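Long-range contacts in ribosomal RNA small subunit methyltransferase E (Legionella pneumophila, PDB 5O96), which probably methylates N3 of a specific uridine in 16S ribosomal RNA, using S-adenosylmethionine as methyl donor and acting on the assembled 30S subunit: residues 52-57 / 69-74; 161-166 / 213-218; 171-176 / 193-198. All blocks are in the same frame, centred on the assembly; numbering follows the deposited sequence.

Interaction 1. Residues 52-57 / 69-74; sequences EFTASI and IASVLE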
# COMPACT_ATOMS: atom_id res chain seq x y z
N GLU A 52 -17.89 6.07 20.30
CA GLU A 52 -16.98 7.20 20.42
C GLU A 52 -17.45 8.12 21.54
O GLU A 52 -18.66 8.34 21.71
CB GLU A 52 -16.85 8.00 19.11
CG GLU A 52 -16.66 7.16 17.87
CD GLU A 52 -16.23 7.96 16.67
OE1 GLU A 52 -16.41 9.20 16.65
OE2 GLU A 52 -15.69 7.35 15.72
N PHE A 53 -16.49 8.67 22.26
CA PHE A 53 -16.74 9.56 23.38
C PHE A 53 -16.03 10.88 23.11
O PHE A 53 -14.81 10.90 22.91
CB PHE A 53 -16.25 8.92 24.68
CG PHE A 53 -16.89 7.59 24.98
CD1 PHE A 53 -16.38 6.42 24.46
CD2 PHE A 53 -18.02 7.51 25.79
CE1 PHE A 53 -16.97 5.20 24.74
CE2 PHE A 53 -18.60 6.29 26.07
CZ PHE A 53 -18.08 5.14 25.54
N THR A 54 -16.80 11.97 23.06
CA THR A 54 -16.21 13.30 22.93
C THR A 54 -15.67 13.75 24.28
O THR A 54 -16.27 13.48 25.33
CB THR A 54 -17.23 14.31 22.41
OG1 THR A 54 -18.13 13.67 21.51
CG2 THR A 54 -16.52 15.42 21.66
N ALA A 55 -14.53 14.43 24.27
CA ALA A 55 -13.90 14.79 25.53
C ALA A 55 -13.00 16.00 25.35
O ALA A 55 -12.64 16.40 24.23
CB ALA A 55 -13.11 13.61 26.12
N SER A 56 -12.63 16.58 26.49
CA SER A 56 -11.70 17.69 26.58
C SER A 56 -10.73 17.39 27.71
O SER A 56 -11.04 16.64 28.64
CB SER A 56 -12.43 19.01 26.85
OG SER A 56 -13.30 18.90 27.97
N ILE A 57 -9.54 17.97 27.61
CA ILE A 57 -8.53 17.80 28.65
C ILE A 57 -8.80 18.83 29.74
O ILE A 57 -9.05 20.00 29.46
CB ILE A 57 -7.12 17.95 28.07
CG1 ILE A 57 -6.93 16.95 26.92
CG2 ILE A 57 -6.06 17.75 29.16
CD1 ILE A 57 -5.67 17.15 26.10
N ILE A 69 -15.56 13.68 29.75
CA ILE A 69 -16.38 13.14 28.66
C ILE A 69 -17.54 14.08 28.38
O ILE A 69 -18.22 14.54 29.31
CB ILE A 69 -16.87 11.73 29.01
CG1 ILE A 69 -15.69 10.87 29.44
CG2 ILE A 69 -17.54 11.10 27.82
CD1 ILE A 69 -16.05 9.41 29.59
N ALA A 70 -17.78 14.38 27.11
CA ALA A 70 -18.88 15.24 26.70
C ALA A 70 -20.09 14.44 26.21
O ALA A 70 -21.22 14.71 26.64
CB ALA A 70 -18.43 16.22 25.62
N SER A 71 -19.88 13.47 25.33
CA SER A 71 -20.99 12.69 24.80
C SER A 71 -20.47 11.38 24.23
O SER A 71 -19.30 11.26 23.87
CB SER A 71 -21.77 13.47 23.72
OG SER A 71 -20.94 13.80 22.62
N VAL A 72 -21.37 10.39 24.18
CA VAL A 72 -21.12 9.08 23.60
C VAL A 72 -21.90 8.98 22.30
O VAL A 72 -22.98 9.56 22.15
CB VAL A 72 -21.51 7.94 24.57
CG1 VAL A 72 -22.97 8.02 24.89
CG2 VAL A 72 -21.21 6.58 23.97
N LEU A 73 -21.34 8.25 21.34
CA LEU A 73 -22.06 8.02 20.09
C LEU A 73 -21.61 6.68 19.54
O LEU A 73 -20.44 6.31 19.64
CB LEU A 73 -21.80 9.15 19.09
CG LEU A 73 -22.43 9.04 17.71
CD1 LEU A 73 -23.92 8.80 17.81
CD2 LEU A 73 -22.14 10.32 16.93
N GLU A 74 -22.56 5.94 18.97
CA GLU A 74 -22.29 4.63 18.40
C GLU A 74 -21.92 4.80 16.93
O GLU A 74 -22.76 5.20 16.11
CB GLU A 74 -23.50 3.72 18.56
CG GLU A 74 -23.14 2.26 18.63
CD GLU A 74 -24.27 1.42 19.16
OE1 GLU A 74 -24.63 0.42 18.49
OE2 GLU A 74 -24.80 1.76 20.24
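The antiparallel beta hairpin of strands 51-61 and 64-74 is held here by Glu52 facing Leu73 and Phe53 facing Val72, the short strand axes lying 168° apart. Glu52 and Leu73 form a hydrogen-bonded pair: Glu52 N reaches Leu73 O at 2.6 Å, and Leu73 N returns to Glu52 O at 2.7 Å. Further on, the regular pairing is broken. Thr54 is opposite both Ala70 and Ser71, giving its N to Ser71 O at 2.7 Å and accepting a hydrogen bond from Ala70 N on its own O. Ala70, with phi -99° and psi -48°, has the backbone of the first residue of a classic beta bulge, and beyond it the register shifts, so that Ala55 pairs with Ile69 in place of Ala70. In addition, Thr54 OG1 and Ser71 OG are hydrogen-bonded at 3.0 Å, linking the strands on the face that also carries Glu52 and Leu73.

The other face is apolar. Val72 CG2, placed anti to its backbone nitrogen, approaches the Phe53 ring obliquely, 3.4 Å from CE2, and the two side chains run alongside each other in the same direction. Phe53 CB meets Ile69 CG2 at 4.0 Å, and the ring of Tyr15 packs edge-to-face with that of Phe53. On the face of Thr54 and Ser71, Glu52 reaches out of the hairpin: its OE2 is shared by salt bridges to Arg8 and Arg77 and a hydrogen bond from Asn148, a concentration of donors that would be expected to stabilise its negative charge. Strand 51-61 also pairs with strand 42-46, making the bulged hairpin part of the mixed sheet of the PUA-like domain of RsmE methyltransferases.

Interaction 2. Residues 161-166 / 213-218; sequences QFVREA and HGFLPL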
# COMPACT_ATOMS: atom_id res chain seq x y z
N GLN A 161 -1.18 -25.68 10.09
CA GLN A 161 -2.21 -25.46 11.10
C GLN A 161 -3.31 -24.56 10.56
O GLN A 161 -4.49 -24.89 10.62
CB GLN A 161 -1.60 -24.87 12.36
CG GLN A 161 -2.62 -24.58 13.44
CD GLN A 161 -1.98 -24.13 14.73
OE1 GLN A 161 -0.78 -24.33 14.94
NE2 GLN A 161 -2.76 -23.49 15.59
N PHE A 162 -2.91 -23.42 9.98
CA PHE A 162 -3.87 -22.40 9.57
C PHE A 162 -4.84 -22.94 8.53
O PHE A 162 -6.05 -22.67 8.57
CB PHE A 162 -3.12 -21.19 9.03
CG PHE A 162 -4.03 -20.16 8.44
CD1 PHE A 162 -4.40 -20.23 7.12
CD2 PHE A 162 -4.57 -19.18 9.24
CE1 PHE A 162 -5.27 -19.33 6.61
CE2 PHE A 162 -5.44 -18.27 8.73
CZ PHE A 162 -5.78 -18.34 7.41
N VAL A 163 -4.30 -23.64 7.54
CA VAL A 163 -5.10 -24.21 6.48
C VAL A 163 -6.03 -25.29 7.02
O VAL A 163 -7.15 -25.46 6.53
CB VAL A 163 -4.11 -24.70 5.41
CG1 VAL A 163 -4.50 -26.02 4.85
CG2 VAL A 163 -3.94 -23.65 4.32
N ARG A 164 -5.61 -26.02 8.06
CA ARG A 164 -6.48 -27.03 8.66
C ARG A 164 -7.65 -26.38 9.40
O ARG A 164 -8.79 -26.83 9.28
CB ARG A 164 -5.70 -27.94 9.62
CG ARG A 164 -4.88 -29.03 8.93
CD ARG A 164 -4.41 -30.12 9.91
NE ARG A 164 -3.14 -29.80 10.57
CZ ARG A 164 -3.02 -29.26 11.78
NH1 ARG A 164 -1.81 -29.02 12.28
NH2 ARG A 164 -4.10 -28.96 12.49
N GLU A 165 -7.38 -25.34 10.17
CA GLU A 165 -8.39 -24.72 11.02
C GLU A 165 -9.25 -23.70 10.29
O GLU A 165 -10.27 -23.29 10.84
CB GLU A 165 -7.74 -24.04 12.22
CG GLU A 165 -6.94 -24.97 13.12
CD GLU A 165 -6.12 -24.19 14.14
OE1 GLU A 165 -6.04 -22.93 14.03
OE2 GLU A 165 -5.56 -24.83 15.05
N ALA A 166 -8.84 -23.28 9.09
CA ALA A 166 -9.57 -22.28 8.33
C ALA A 166 -11.01 -22.70 8.07
O ALA A 166 -11.26 -23.71 7.42
CB ALA A 166 -8.85 -22.04 7.00
N HIS A 213 -7.08 -28.20 1.09
CA HIS A 213 -8.03 -27.69 2.07
C HIS A 213 -8.89 -26.54 1.54
O HIS A 213 -9.38 -25.73 2.33
CB HIS A 213 -7.30 -27.27 3.34
CG HIS A 213 -6.73 -28.44 4.09
ND1 HIS A 213 -5.57 -29.08 3.70
CD2 HIS A 213 -7.19 -29.10 5.17
CE1 HIS A 213 -5.34 -30.08 4.53
NE2 HIS A 213 -6.30 -30.11 5.43
N GLY A 214 -9.10 -26.48 0.23
CA GLY A 214 -10.09 -25.59 -0.34
C GLY A 214 -9.61 -24.20 -0.70
O GLY A 214 -10.42 -23.39 -1.16
N PHE A 215 -8.33 -23.90 -0.54
CA PHE A 215 -7.81 -22.58 -0.91
C PHE A 215 -7.64 -22.50 -2.42
O PHE A 215 -6.96 -23.32 -3.04
CB PHE A 215 -6.52 -22.32 -0.16
CG PHE A 215 -6.76 -21.92 1.27
CD1 PHE A 215 -6.90 -22.88 2.27
CD2 PHE A 215 -6.93 -20.59 1.61
CE1 PHE A 215 -7.16 -22.51 3.57
CE2 PHE A 215 -7.18 -20.21 2.91
CZ PHE A 215 -7.30 -21.16 3.89
N LEU A 216 -8.28 -21.52 -3.02
CA LEU A 216 -8.28 -21.31 -4.47
C LEU A 216 -7.29 -20.20 -4.86
O LEU A 216 -7.08 -19.24 -4.09
CB LEU A 216 -9.68 -20.93 -4.94
CG LEU A 216 -10.79 -21.93 -4.53
CD1 LEU A 216 -12.16 -21.40 -4.94
CD2 LEU A 216 -10.56 -23.33 -5.09
N PRO A 217 -6.65 -20.32 -6.03
CA PRO A 217 -5.60 -19.37 -6.43
C PRO A 217 -6.14 -18.08 -7.05
O PRO A 217 -6.84 -18.09 -8.06
CB PRO A 217 -4.77 -20.17 -7.44
CG PRO A 217 -5.77 -21.08 -8.09
CD PRO A 217 -6.77 -21.43 -6.99
N LEU A 218 -5.77 -16.97 -6.44
CA LEU A 218 -6.15 -15.63 -6.86
C LEU A 218 -4.96 -14.89 -7.47
O LEU A 218 -3.89 -14.85 -6.85
CB LEU A 218 -6.65 -14.84 -5.65
CG LEU A 218 -6.94 -13.35 -5.90
CD1 LEU A 218 -8.26 -13.31 -6.62
CD2 LEU A 218 -6.92 -12.52 -4.58
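The Phe215 ring is met by Phe162 and Val163 of helix 159-165 and by Ala166 just past its end. Val163 CG2 comes to the ring obliquely, 3.5 Å from Phe215 CE1. Ala166 CB sits at the ring edge near its plane, 3.6 Å from Phe215 CZ. Phe162 runs at about a right angle to Phe215, and its CE1 is 3.9 Å from Phe215 CZ; its own ring also meets His84 edge-to-face.

The second branch of Val163 serves His213. CG1 lies 3.4 Å from both CB and CG of His213, the two side chains crossing nearly perpendicularly, so one valine is wedged between the imidazole and the phenyl ring. Arg164 lies beside His213, and its aliphatic CG is 3.9 Å from His213 NE2; the guanidinium plane is turned 72° from the imidazole. Arg164 NE forms a salt bridge with Asp160, and His213 ND1 is hydrogen-bonded to Leu209 O, so both of these nitrogens are engaged outside the contact.

With no hydrogen bond crossing between the segments, what joins them is van der Waals and hydrophobic contact, chiefly of Val163, Ala166 and Phe162 with the Phe215 ring.

Interaction 3. Residues 171-176 / 193-198; sequences KLILHP and ALIIGP. With SAM (S-adenosylmethionine), chain I.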
# COMPACT_ATOMS: atom_id res chain seq x y z
N LYS A 171 -12.04 -18.99 0.53
CA LYS A 171 -10.66 -19.23 0.93
C LYS A 171 -9.77 -19.07 -0.28
O LYS A 171 -9.86 -19.84 -1.23
CB LYS A 171 -10.51 -20.63 1.54
CG LYS A 171 -11.10 -20.70 2.93
CD LYS A 171 -10.90 -22.04 3.58
CE LYS A 171 -11.72 -23.10 2.92
NZ LYS A 171 -11.96 -24.26 3.85
N LEU A 172 -8.88 -18.08 -0.22
CA LEU A 172 -8.08 -17.67 -1.36
C LEU A 172 -6.60 -17.64 -0.98
O LEU A 172 -6.23 -17.21 0.12
CB LEU A 172 -8.54 -16.30 -1.85
CG LEU A 172 -9.95 -16.14 -2.41
CD1 LEU A 172 -10.12 -14.69 -2.81
CD2 LEU A 172 -10.19 -17.05 -3.62
N ILE A 173 -5.75 -18.07 -1.90
CA ILE A 173 -4.31 -17.91 -1.75
C ILE A 173 -3.78 -17.14 -2.95
O ILE A 173 -4.09 -17.47 -4.10
CB ILE A 173 -3.59 -19.26 -1.61
CG1 ILE A 173 -2.08 -19.05 -1.47
CG2 ILE A 173 -3.99 -20.26 -2.76
CD1 ILE A 173 -1.38 -20.23 -0.80
N LEU A 174 -2.95 -16.13 -2.68
CA LEU A 174 -2.31 -15.37 -3.75
C LEU A 174 -1.17 -16.21 -4.32
O LEU A 174 -0.14 -16.41 -3.67
CB LEU A 174 -1.81 -14.02 -3.24
CG LEU A 174 -1.09 -13.19 -4.28
CD1 LEU A 174 -2.00 -12.92 -5.48
CD2 LEU A 174 -0.63 -11.89 -3.68
N HIS A 175 -1.38 -16.72 -5.54
CA HIS A 175 -0.45 -17.63 -6.19
C HIS A 175 -0.78 -17.73 -7.68
O HIS A 175 -1.95 -17.89 -8.05
CB HIS A 175 -0.49 -19.02 -5.54
CG HIS A 175 0.51 -19.98 -6.11
ND1 HIS A 175 1.87 -19.91 -5.84
CD2 HIS A 175 0.36 -21.03 -6.95
CE1 HIS A 175 2.49 -20.88 -6.48
NE2 HIS A 175 1.60 -21.57 -7.16
N PRO A 176 0.22 -17.64 -8.55
CA PRO A 176 -0.06 -17.52 -9.99
C PRO A 176 -0.66 -18.76 -10.64
O PRO A 176 -1.42 -18.62 -11.61
CB PRO A 176 1.32 -17.22 -10.59
CG PRO A 176 2.19 -16.86 -9.44
CD PRO A 176 1.66 -17.57 -8.25
N ALA A 193 -10.89 -16.12 3.92
CA ALA A 193 -9.53 -16.36 4.38
C ALA A 193 -8.58 -16.10 3.21
O ALA A 193 -8.79 -16.62 2.11
CB ALA A 193 -9.37 -17.79 4.91
N LEU A 194 -7.54 -15.30 3.46
CA LEU A 194 -6.62 -14.85 2.41
C LEU A 194 -5.19 -15.14 2.84
O LEU A 194 -4.71 -14.57 3.83
CB LEU A 194 -6.79 -13.36 2.13
CG LEU A 194 -5.82 -12.69 1.15
CD1 LEU A 194 -6.01 -13.20 -0.27
CD2 LEU A 194 -5.98 -11.19 1.19
N ILE A 195 -4.51 -16.01 2.10
CA ILE A 195 -3.11 -16.33 2.35
C ILE A 195 -2.21 -15.54 1.39
O ILE A 195 -2.41 -15.55 0.16
CB ILE A 195 -2.85 -17.84 2.24
CG1 ILE A 195 -3.66 -18.60 3.29
CG2 ILE A 195 -1.36 -18.15 2.42
CD1 ILE A 195 -3.54 -20.14 3.14
N ILE A 196 -1.24 -14.81 1.95
CA ILE A 196 -0.22 -14.12 1.17
C ILE A 196 1.14 -14.58 1.65
O ILE A 196 1.42 -14.57 2.85
CB ILE A 196 -0.37 -12.59 1.24
CG1 ILE A 196 -1.62 -12.19 0.45
CG2 ILE A 196 0.90 -11.91 0.64
CD1 ILE A 196 -2.41 -11.17 1.07
N GLY A 197 1.96 -15.02 0.71
CA GLY A 197 3.17 -15.72 1.04
C GLY A 197 4.37 -14.81 1.05
O GLY A 197 4.27 -13.61 0.79
N PRO A 198 5.52 -15.37 1.36
CA PRO A 198 6.73 -14.57 1.55
C PRO A 198 7.34 -14.29 0.19
O PRO A 198 6.87 -14.80 -0.82
CB PRO A 198 7.61 -15.50 2.39
CG PRO A 198 7.27 -16.86 1.82
CD PRO A 198 5.78 -16.81 1.52
N SAM I . 7.65 -10.39 -4.59
CA SAM I . 7.43 -10.15 -3.17
C SAM I . 8.54 -9.46 -2.34
O SAM I . 9.46 -8.84 -2.85
OXT SAM I . 8.55 -9.47 -1.11
CB SAM I . 7.12 -11.48 -2.56
CG SAM I . 5.81 -11.86 -1.93
SD SAM I . 4.71 -12.36 -3.21
CE SAM I . 3.24 -11.38 -2.88
C5' SAM I . 4.23 -13.96 -2.53
C4' SAM I . 3.83 -14.86 -3.67
O4' SAM I . 2.62 -14.33 -4.18
C3' SAM I . 4.83 -14.74 -4.81
O3' SAM I . 5.81 -15.75 -4.84
C2' SAM I . 3.99 -14.86 -6.05
O2' SAM I . 4.05 -16.20 -6.47
C1' SAM I . 2.59 -14.53 -5.58
N9 SAM I . 2.20 -13.35 -6.37
C8 SAM I . 2.78 -12.10 -6.42
N7 SAM I . 2.12 -11.34 -7.31
C5 SAM I . 1.13 -12.09 -7.84
C6 SAM I . 0.17 -11.81 -8.78
N6 SAM I . 0.16 -10.61 -9.33
N1 SAM I . -0.72 -12.79 -9.16
C2 SAM I . -0.68 -14.04 -8.58
N3 SAM I . 0.29 -14.32 -7.62
C4 SAM I . 1.17 -13.35 -7.27
O HOH W 1 1.21 -14.82 -1.95
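The adenine of S-adenosylmethionine lies between Leu174 and Pro176. Leu174 CD1 stands over one face, 3.4 Å from adenine N3 and almost straight above it, while Pro176 CG comes to the other face from the rim, 3.7 Å from the same N3. The Leu174 branch reaches the base because CG is anti to the backbone nitrogen (chi1 178°). The other flat group, the His175 ring, has Pro176 CD on one face, toward the rim.

Across the strands, Leu174 N donates to Ile195 O at 2.9 Å, and Leu174 CB touches Ile196 CG1 at 4.1 Å. A single water then joins the strand ends to the ribose: it donates to Leu174 O (2.7 Å) and to the cofactor O4' (2.7 Å) and accepts from Gly197 N (2.8 Å). Leu174 and Gly197 are both cofactor-binding residues, and the water ties their backbones together at the point where the strands part.

Farther back the pairing is regular and parallel, the axes 15° apart, with Leu172 bonded to Ala193 and Ile195. On the face of Lys171, Ile173 and Ile195, Ile173 CD1 meets Ile195 CG2 at 3.8 Å.

Around the pair, helix 227-242 covers the side of Leu172, Leu174 and Leu194, and helix 159-165 packs on Ile195. Strand 82-88 flanks strand 191-196, and strand 216-218 flanks strand 170-174, placing the pair inside the parallel sheet of the SPOUT methyltransferase domain.

In the fold
Interaction 1 comes first along the chain and stands apart: its centre is about 42 Å from that of interaction 2 and about 40 Å from that of interaction 3, on the opposite side of the chain's centre, in a separate mixed sheet. Interactions 2 and 3 have centres about 9 Å apart and share the parallel sheet of the methyltransferase domain. Interaction 3 is nested within the loop closed by interaction 2, and strand 216-218 adjoins strand 170-174, with probable bonds from Leu216 O and Leu218 N to Ile173. Within this chain, the PUA-like hairpin is thus far from the strand ends that bind the cofactor in interaction 3.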